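Local coordinates for protein phospho-furanose lactonase (Mycoplasma synoviae, PDB 3OVG) that hydrolyses the phosphorylated sugar lactones D-xylono-1,4-lactone-5-phosphate and L-arabino-1,4-lactone-5-phosphate with the help of two zinc ions, at residues L171-I185 with H201-Q213. Sequence-based numbering, arbitrary orientation.
Sequences LEVAARTSILTGCPI and HLIGFGANPDKIQ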
ATOM      1  N   LEU A 171      -5.426 -12.618  29.924  1.00 14.19           N
ATOM      2  CA  LEU A 171      -4.997 -12.202  31.267  1.00 14.41           C
ATOM      3  C   LEU A 171      -5.522 -13.173  32.320  1.00 13.94           C
ATOM      4  O   LEU A 171      -4.825 -13.522  33.258  1.00 15.48           O
ATOM      5  CB  LEU A 171      -5.443 -10.749  31.601  1.00 15.09           C
ATOM      6  CG  LEU A 171      -4.694  -9.639  30.846  1.00 15.45           C
ATOM      7  CD1 LEU A 171      -5.358  -8.293  31.072  1.00 14.45           C
ATOM      8  CD2 LEU A 171      -3.253  -9.580  31.306  1.00 15.06           C
ATOM      9  N   GLU A 172      -6.756 -13.629  32.149  1.00 16.71           N
ATOM     10  CA  GLU A 172      -7.347 -14.584  33.075  1.00 15.49           C
ATOM     11  C   GLU A 172      -6.564 -15.895  32.949  1.00 15.85           C
ATOM     12  O   GLU A 172      -6.249 -16.555  33.933  1.00 16.09           O
ATOM     13  CB  GLU A 172      -8.850 -14.812  32.783  1.00 16.01           C
ATOM     14  CG  GLU A 172      -9.426 -15.950  33.638  1.00 18.46           C
ATOM     15  CD  GLU A 172     -10.936 -16.076  33.575  1.00 20.04           C
ATOM     16  OE1 GLU A 172     -11.612 -15.169  33.075  1.00 14.94           O
ATOM     17  OE2 GLU A 172     -11.448 -17.109  34.031  1.00 20.53           O
ATOM     18  N   VAL A 173      -6.232 -16.269  31.725  1.00 15.58           N
ATOM     19  CA  VAL A 173      -5.465 -17.487  31.533  1.00 15.00           C
ATOM     20  C   VAL A 173      -4.107 -17.356  32.263  1.00 16.56           C
ATOM     21  O   VAL A 173      -3.664 -18.271  32.960  1.00 17.77           O
ATOM     22  CB  VAL A 173      -5.279 -17.806  30.038  1.00 15.03           C
ATOM     23  CG1 VAL A 173      -4.123 -18.813  29.856  1.00 17.42           C
ATOM     24  CG2 VAL A 173      -6.594 -18.342  29.422  1.00 13.90           C
ATOM     25  N   ALA A 174      -3.473 -16.196  32.150  1.00 15.75           N
ATOM     26  CA  ALA A 174      -2.175 -15.995  32.792  1.00 15.30           C
ATOM     27  C   ALA A 174      -2.320 -16.059  34.320  1.00 14.61           C
ATOM     28  O   ALA A 174      -1.556 -16.722  35.001  1.00 16.17           O
ATOM     29  CB  ALA A 174      -1.613 -14.664  32.379  1.00 13.89           C
ATOM     30  N   ALA A 175      -3.305 -15.352  34.856  1.00 16.37           N
ATOM     31  CA  ALA A 175      -3.512 -15.314  36.309  1.00 18.24           C
ATOM     32  C   ALA A 175      -3.793 -16.717  36.841  1.00 17.62           C
ATOM     33  O   ALA A 175      -3.233 -17.128  37.858  1.00 17.12           O
ATOM     34  CB  ALA A 175      -4.644 -14.327  36.685  1.00 15.74           C
ATOM     35  N   ARG A 176      -4.636 -17.464  36.138  1.00 16.61           N
ATOM     36  CA  ARG A 176      -5.001 -18.809  36.623  1.00 18.91           C
ATOM     37  C   ARG A 176      -3.827 -19.816  36.580  1.00 17.15           C
ATOM     38  O   ARG A 176      -3.631 -20.627  37.487  1.00 16.68           O
ATOM     39  CB  ARG A 176      -6.230 -19.327  35.855  1.00 18.34           C
ATOM     40  CG  ARG A 176      -7.533 -18.578  36.254  1.00 20.00           C
ATOM     41  CD  ARG A 176      -8.728 -18.852  35.335  1.00 23.18           C
ATOM     42  NE  ARG A 176      -9.216 -20.230  35.381  1.00 24.78           N
ATOM     43  CZ  ARG A 176     -10.427 -20.607  34.956  1.00 28.31           C
ATOM     44  NH1 ARG A 176     -11.274 -19.700  34.477  1.00 25.20           N
ATOM     45  NH2 ARG A 176     -10.804 -21.886  35.024  1.00 28.05           N
ATOM     46  N   THR A 177      -3.049 -19.754  35.515  1.00 18.08           N
ATOM     47  CA  THR A 177      -1.856 -20.594  35.366  1.00 16.84           C
ATOM     48  C   THR A 177      -0.835 -20.223  36.426  1.00 17.77           C
ATOM     49  O   THR A 177      -0.170 -21.092  37.016  1.00 18.73           O
ATOM     50  CB  THR A 177      -1.247 -20.395  33.965  1.00 15.58           C
ATOM     51  OG1 THR A 177      -2.241 -20.725  32.995  1.00 16.55           O
ATOM     52  CG2 THR A 177      -0.026 -21.308  33.721  1.00 15.08           C
ATOM     53  N   SER A 178      -0.703 -18.928  36.682  1.00 18.40           N
ATOM     54  CA  SER A 178       0.285 -18.467  37.656  1.00 16.75           C
ATOM     55  C   SER A 178      -0.155 -18.924  39.072  1.00 18.50           C
ATOM     56  O   SER A 178       0.615 -19.478  39.852  1.00 17.05           O
ATOM     57  CB  SER A 178       0.430 -16.939  37.594  1.00 15.46           C
ATOM     58  OG  SER A 178       1.261 -16.471  38.646  1.00 17.83           O
ATOM     59  N   ILE A 179      -1.414 -18.719  39.385  1.00 19.75           N
ATOM     60  CA  ILE A 179      -1.940 -19.167  40.669  1.00 18.98           C
ATOM     61  C   ILE A 179      -1.772 -20.668  40.843  1.00 19.02           C
ATOM     62  O   ILE A 179      -1.327 -21.133  41.893  1.00 19.63           O
ATOM     63  CB  ILE A 179      -3.410 -18.788  40.776  1.00 19.71           C
ATOM     64  CG1 ILE A 179      -3.518 -17.276  41.036  1.00 17.77           C
ATOM     65  CG2 ILE A 179      -4.136 -19.650  41.855  1.00 21.23           C
ATOM     66  CD1 ILE A 179      -4.871 -16.733  40.645  1.00 21.86           C
ATOM     67  N   LEU A 180      -2.108 -21.429  39.807  1.00 17.96           N
ATOM     68  CA  LEU A 180      -2.072 -22.880  39.902  1.00 19.75           C
ATOM     69  C   LEU A 180      -0.652 -23.460  39.970  1.00 22.03           C
ATOM     70  O   LEU A 180      -0.442 -24.471  40.654  1.00 19.49           O
ATOM     71  CB  LEU A 180      -2.834 -23.521  38.736  1.00 20.51           C
ATOM     72  CG  LEU A 180      -4.350 -23.311  38.684  1.00 20.31           C
ATOM     73  CD1 LEU A 180      -4.861 -23.799  37.308  1.00 19.01           C
ATOM     74  CD2 LEU A 180      -5.093 -24.023  39.857  1.00 21.33           C
ATOM     75  N   THR A 181       0.308 -22.844  39.256  1.00 18.33           N
ATOM     76  CA  THR A 181       1.663 -23.422  39.115  1.00 17.44           C
ATOM     77  C   THR A 181       2.705 -22.667  39.938  1.00 19.33           C
ATOM     78  O   THR A 181       3.794 -23.179  40.188  1.00 17.37           O
ATOM     79  CB  THR A 181       2.201 -23.402  37.644  1.00 18.82           C
ATOM     80  OG1 THR A 181       2.315 -22.045  37.186  1.00 17.52           O
ATOM     81  CG2 THR A 181       1.321 -24.196  36.706  1.00 15.66           C
ATOM     82  N   GLY A 182       2.356 -21.451  40.344  1.00 18.70           N
ATOM     83  CA  GLY A 182       3.284 -20.557  41.017  1.00 19.53           C
ATOM     84  C   GLY A 182       4.143 -19.741  40.060  1.00 18.71           C
ATOM     85  O   GLY A 182       4.999 -18.977  40.518  1.00 18.73           O
ATOM     86  N   CYS A 183       3.937 -19.891  38.738  1.00 18.03           N
ATOM     87  CA  CYS A 183       4.862 -19.249  37.778  1.00 16.57           C
ATOM     88  C   CYS A 183       4.745 -17.708  37.672  1.00 16.24           C
ATOM     89  O   CYS A 183       3.682 -17.131  37.925  1.00 18.99           O
ATOM     90  CB  CYS A 183       4.728 -19.874  36.389  1.00 17.24           C
ATOM     91  SG  CYS A 183       3.230 -19.399  35.481  1.00 16.48           S
ATOM     92  N   PRO A 184       5.840 -17.035  37.284  1.00 16.82           N
ATOM     93  CA  PRO A 184       5.766 -15.601  37.004  1.00 13.71           C
ATOM     94  C   PRO A 184       4.944 -15.290  35.751  1.00 15.60           C
ATOM     95  O   PRO A 184       4.579 -16.194  34.972  1.00 14.41           O
ATOM     96  CB  PRO A 184       7.229 -15.181  36.791  1.00 17.13           C
ATOM     97  CG  PRO A 184       8.058 -16.417  36.822  1.00 15.91           C
ATOM     98  CD  PRO A 184       7.189 -17.604  37.105  1.00 15.70           C
ATOM     99  N   ILE A 185       4.639 -14.004  35.595  1.00 15.40           N
ATOM    100  CA  ILE A 185       3.800 -13.481  34.529  1.00 14.03           C
ATOM    101  C   ILE A 185       4.570 -12.303  33.963  1.00 14.74           C
ATOM    102  O   ILE A 185       5.129 -11.506  34.730  1.00 16.81           O
ATOM    103  CB  ILE A 185       2.443 -12.966  35.115  1.00 13.37           C
ATOM    104  CG1 ILE A 185       1.593 -14.127  35.670  1.00 14.44           C
ATOM    105  CG2 ILE A 185       1.665 -12.163  34.110  1.00 11.74           C
ATOM    106  CD1 ILE A 185       0.369 -13.676  36.418  1.00 14.04           C
ATOM    107  N   HIS A 201      -6.302  -6.034  36.818  1.00 16.25           N
ATOM    108  CA  HIS A 201      -7.062  -7.198  36.405  1.00 16.65           C
ATOM    109  C   HIS A 201      -6.400  -8.452  36.927  1.00 16.29           C
ATOM    110  O   HIS A 201      -7.057  -9.275  37.538  1.00 20.97           O
ATOM    111  CB  HIS A 201      -7.279  -7.246  34.878  1.00 15.62           C
ATOM    112  CG  HIS A 201      -8.093  -6.109  34.365  1.00 16.47           C
ATOM    113  ND1 HIS A 201      -7.955  -5.599  33.091  1.00 18.72           N
ATOM    114  CD2 HIS A 201      -9.052  -5.371  34.969  1.00 16.64           C
ATOM    115  CE1 HIS A 201      -8.793  -4.592  32.935  1.00 16.32           C
ATOM    116  NE2 HIS A 201      -9.468  -4.433  34.060  1.00 17.81           N
ATOM    117  N   LEU A 202      -5.105  -8.597  36.702  1.00 15.34           N
ATOM    118  CA  LEU A 202      -4.404  -9.814  37.099  1.00 15.02           C
ATOM    119  C   LEU A 202      -4.586 -10.043  38.581  1.00 17.00           C
ATOM    120  O   LEU A 202      -4.862 -11.154  39.008  1.00 17.98           O
ATOM    121  CB  LEU A 202      -2.903  -9.724  36.757  1.00 13.93           C
ATOM    122  CG  LEU A 202      -2.608  -9.841  35.274  1.00 16.14           C
ATOM    123  CD1 LEU A 202      -1.139  -9.543  35.097  1.00 15.65           C
ATOM    124  CD2 LEU A 202      -2.950 -11.245  34.772  1.00 14.70           C
ATOM    125  N   ILE A 203      -4.403  -8.978  39.353  1.00 18.23           N
ATOM    126  CA  ILE A 203      -4.549  -9.027  40.784  1.00 17.93           C
ATOM    127  C   ILE A 203      -5.988  -9.299  41.141  1.00 18.97           C
ATOM    128  O   ILE A 203      -6.262 -10.024  42.070  1.00 20.71           O
ATOM    129  CB  ILE A 203      -4.104  -7.695  41.418  1.00 17.92           C
ATOM    130  CG1 ILE A 203      -2.581  -7.535  41.290  1.00 16.93           C
ATOM    131  CG2 ILE A 203      -4.584  -7.632  42.856  1.00 21.38           C
ATOM    132  CD1 ILE A 203      -2.057  -6.060  41.551  1.00 17.66           C
ATOM    133  N   GLY A 204      -6.915  -8.744  40.369  1.00 19.87           N
ATOM    134  CA  GLY A 204      -8.322  -9.044  40.565  1.00 19.48           C
ATOM    135  C   GLY A 204      -8.671 -10.519  40.363  1.00 21.72           C
ATOM    136  O   GLY A 204      -9.597 -11.037  40.999  1.00 24.03           O
ATOM    137  N   PHE A 205      -7.971 -11.198  39.460  1.00 18.85           N
ATOM    138  CA  PHE A 205      -8.197 -12.625  39.291  1.00 20.91           C
ATOM    139  C   PHE A 205      -7.594 -13.420  40.450  1.00 20.28           C
ATOM    140  O   PHE A 205      -7.892 -14.597  40.608  1.00 20.34           O
ATOM    141  CB  PHE A 205      -7.619 -13.141  37.980  1.00 19.08           C
ATOM    142  CG  PHE A 205      -8.431 -12.795  36.791  1.00 17.62           C
ATOM    143  CD1 PHE A 205      -9.688 -13.357  36.615  1.00 16.88           C
ATOM    144  CD2 PHE A 205      -7.943 -11.905  35.850  1.00 17.70           C
ATOM    145  CE1 PHE A 205     -10.449 -13.050  35.486  1.00 20.90           C
ATOM    146  CE2 PHE A 205      -8.686 -11.578  34.725  1.00 17.62           C
ATOM    147  CZ  PHE A 205      -9.951 -12.144  34.537  1.00 18.57           C
ATOM    148  N   GLY A 206      -6.728 -12.780  41.232  1.00 20.48           N
ATOM    149  CA  GLY A 206      -6.084 -13.467  42.334  1.00 21.26           C
ATOM    150  C   GLY A 206      -4.585 -13.658  42.128  1.00 21.49           C
ATOM    151  O   GLY A 206      -3.927 -14.287  42.942  1.00 22.05           O
ATOM    152  N   ALA A 207      -4.023 -13.123  41.050  1.00 19.03           N
ATOM    153  CA  ALA A 207      -2.578 -13.275  40.853  1.00 19.19           C
ATOM    154  C   ALA A 207      -1.808 -12.509  41.920  1.00 17.43           C
ATOM    155  O   ALA A 207      -2.288 -11.500  42.402  1.00 19.18           O
ATOM    156  CB  ALA A 207      -2.146 -12.847  39.427  1.00 17.19           C
ATOM    157  N   ASN A 208      -0.630 -13.008  42.293  1.00 17.81           N
ATOM    158  CA  ASN A 208       0.269 -12.299  43.208  1.00 21.21           C
ATOM    159  C   ASN A 208       1.016 -11.147  42.509  1.00 19.31           C
ATOM    160  O   ASN A 208       1.812 -11.399  41.596  1.00 18.09           O
ATOM    161  CB  ASN A 208       1.267 -13.306  43.784  1.00 21.09           C
ATOM    162  CG  ASN A 208       2.201 -12.703  44.844  1.00 21.71           C
ATOM    163  OD1 ASN A 208       2.168 -11.508  45.153  1.00 21.13           O
ATOM    164  ND2 ASN A 208       3.061 -13.555  45.393  1.00 19.97           N
ATOM    165  N   PRO A 209       0.793  -9.893  42.959  1.00 18.54           N
ATOM    166  CA  PRO A 209       1.503  -8.757  42.368  1.00 18.78           C
ATOM    167  C   PRO A 209       3.007  -9.027  42.305  1.00 19.57           C
ATOM    168  O   PRO A 209       3.712  -8.493  41.470  1.00 18.20           O
ATOM    169  CB  PRO A 209       1.270  -7.609  43.372  1.00 20.93           C
ATOM    170  CG  PRO A 209       0.194  -8.071  44.294  1.00 23.07           C
ATOM    171  CD  PRO A 209       0.107  -9.552  44.219  1.00 20.52           C
ATOM    172  N   ASP A 210       3.502  -9.825  43.234  1.00 20.09           N
ATOM    173  CA  ASP A 210       4.936 -10.083  43.290  1.00 23.77           C
ATOM    174  C   ASP A 210       5.492 -10.902  42.139  1.00 21.11           C
ATOM    175  O   ASP A 210       6.719 -10.980  41.973  1.00 23.35           O
ATOM    176  CB  ASP A 210       5.315 -10.785  44.593  1.00 23.30           C
ATOM    177  CG  ASP A 210       6.209  -9.940  45.440  1.00 32.17           C
ATOM    178  OD1 ASP A 210       5.683  -8.957  46.026  1.00 32.01           O
ATOM    179  OD2 ASP A 210       7.442 -10.243  45.490  1.00 31.54           O
ATOM    180  N   LYS A 211       4.601 -11.535  41.389  1.00 19.48           N
ATOM    181  CA  LYS A 211       4.965 -12.409  40.258  1.00 19.61           C
ATOM    182  C   LYS A 211       4.791 -11.722  38.890  1.00 18.31           C
ATOM    183  O   LYS A 211       5.025 -12.342  37.822  1.00 16.63           O
ATOM    184  CB  LYS A 211       4.094 -13.662  40.256  1.00 18.36           C
ATOM    185  CG  LYS A 211       4.261 -14.605  41.428  1.00 19.72           C
ATOM    186  CD  LYS A 211       5.665 -15.232  41.475  1.00 22.36           C
ATOM    187  CE  LYS A 211       6.637 -14.378  42.320  1.00 22.73           C
ATOM    188  NZ  LYS A 211       7.730 -15.208  42.880  1.00 26.34           N
ATOM    189  N   ILE A 212       4.399 -10.451  38.921  1.00 16.12           N
ATOM    190  CA  ILE A 212       3.961  -9.761  37.715  1.00 17.30           C
ATOM    191  C   ILE A 212       4.965  -8.740  37.225  1.00 16.71           C
ATOM    192  O   ILE A 212       5.298  -7.782  37.937  1.00 16.78           O
ATOM    193  CB  ILE A 212       2.621  -9.003  37.946  1.00 17.31           C
ATOM    194  CG1 ILE A 212       1.527  -9.947  38.475  1.00 15.66           C
ATOM    195  CG2 ILE A 212       2.211  -8.167  36.674  1.00 15.52           C
ATOM    196  CD1 ILE A 212       0.161  -9.256  38.627  1.00 15.97           C
ATOM    197  N   GLN A 213       5.413  -8.929  35.991  1.00 15.15           N
ATOM    198  CA  GLN A 213       6.092  -7.857  35.269  1.00 14.81           C
ATOM    199  C   GLN A 213       5.233  -7.289  34.138  1.00 14.84           C
ATOM    200  O   GLN A 213       4.500  -8.036  33.428  1.00 12.71           O
ATOM    201  CB  GLN A 213       7.381  -8.372  34.653  1.00 15.78           C
ATOM    202  CG  GLN A 213       8.522  -8.570  35.635  1.00 17.24           C
ATOM    203  CD  GLN A 213       9.702  -9.235  34.964  1.00 18.41           C
ATOM    204  OE1 GLN A 213       9.715 -10.464  34.804  1.00 17.11           O
ATOM    205  NE2 GLN A 213      10.706  -8.433  34.566  1.00 12.39           N
TER
HETATM  206  O   HOH W   1       0.259 -15.280  41.096  1.00 18.18           O
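The aliphatic stem of E172 lies across one face of the F205 ring, its CB 3.7 Å from the ring centroid in a CH-pi contact. With CG anti to the backbone N (chi1 173°), the extended glutamate crosses the phenyl group while its carboxylate serves R176 through OE2 and K349 through OE1, which probably helps offset the cost of burying it. One turn on, A175 is small enough for the axes of 171-181 and 201-205 to come within 8.9 Å, crossing at -48°. Its CB meets F205 CB at 3.5 Å and also touches A207. L202 reaches inward between the layers, sending CD2 to L171 CD2 and CD1 to I185 CG2. Helix 195-205 ends in a Schellman motif at G206, whose positive phi suits glycine and against whose backbone I179 presses CD1. Beyond it, a water donates to S178 OG and accepts from N208 N; S178 OG in turn gives its proton to C183 O (2.6 Å), pinning the loop after helix 165-181. At the start of strand 185-190, I185 N donates to K211 O at 2.8 Å, and Q213 N meets I185 O almost straight, at 177°. K211 sets CB beside P184 CA, then bends, carrying NZ away to hydrogen-bond the A329 and R326 carbonyls. Strand 185-190, helix 195-205 and strand 212-215 make a beta-alpha-beta crossover, helix 165-181 leading in, of the phosphotriesterase-family TIM barrel that carries the dizinc site.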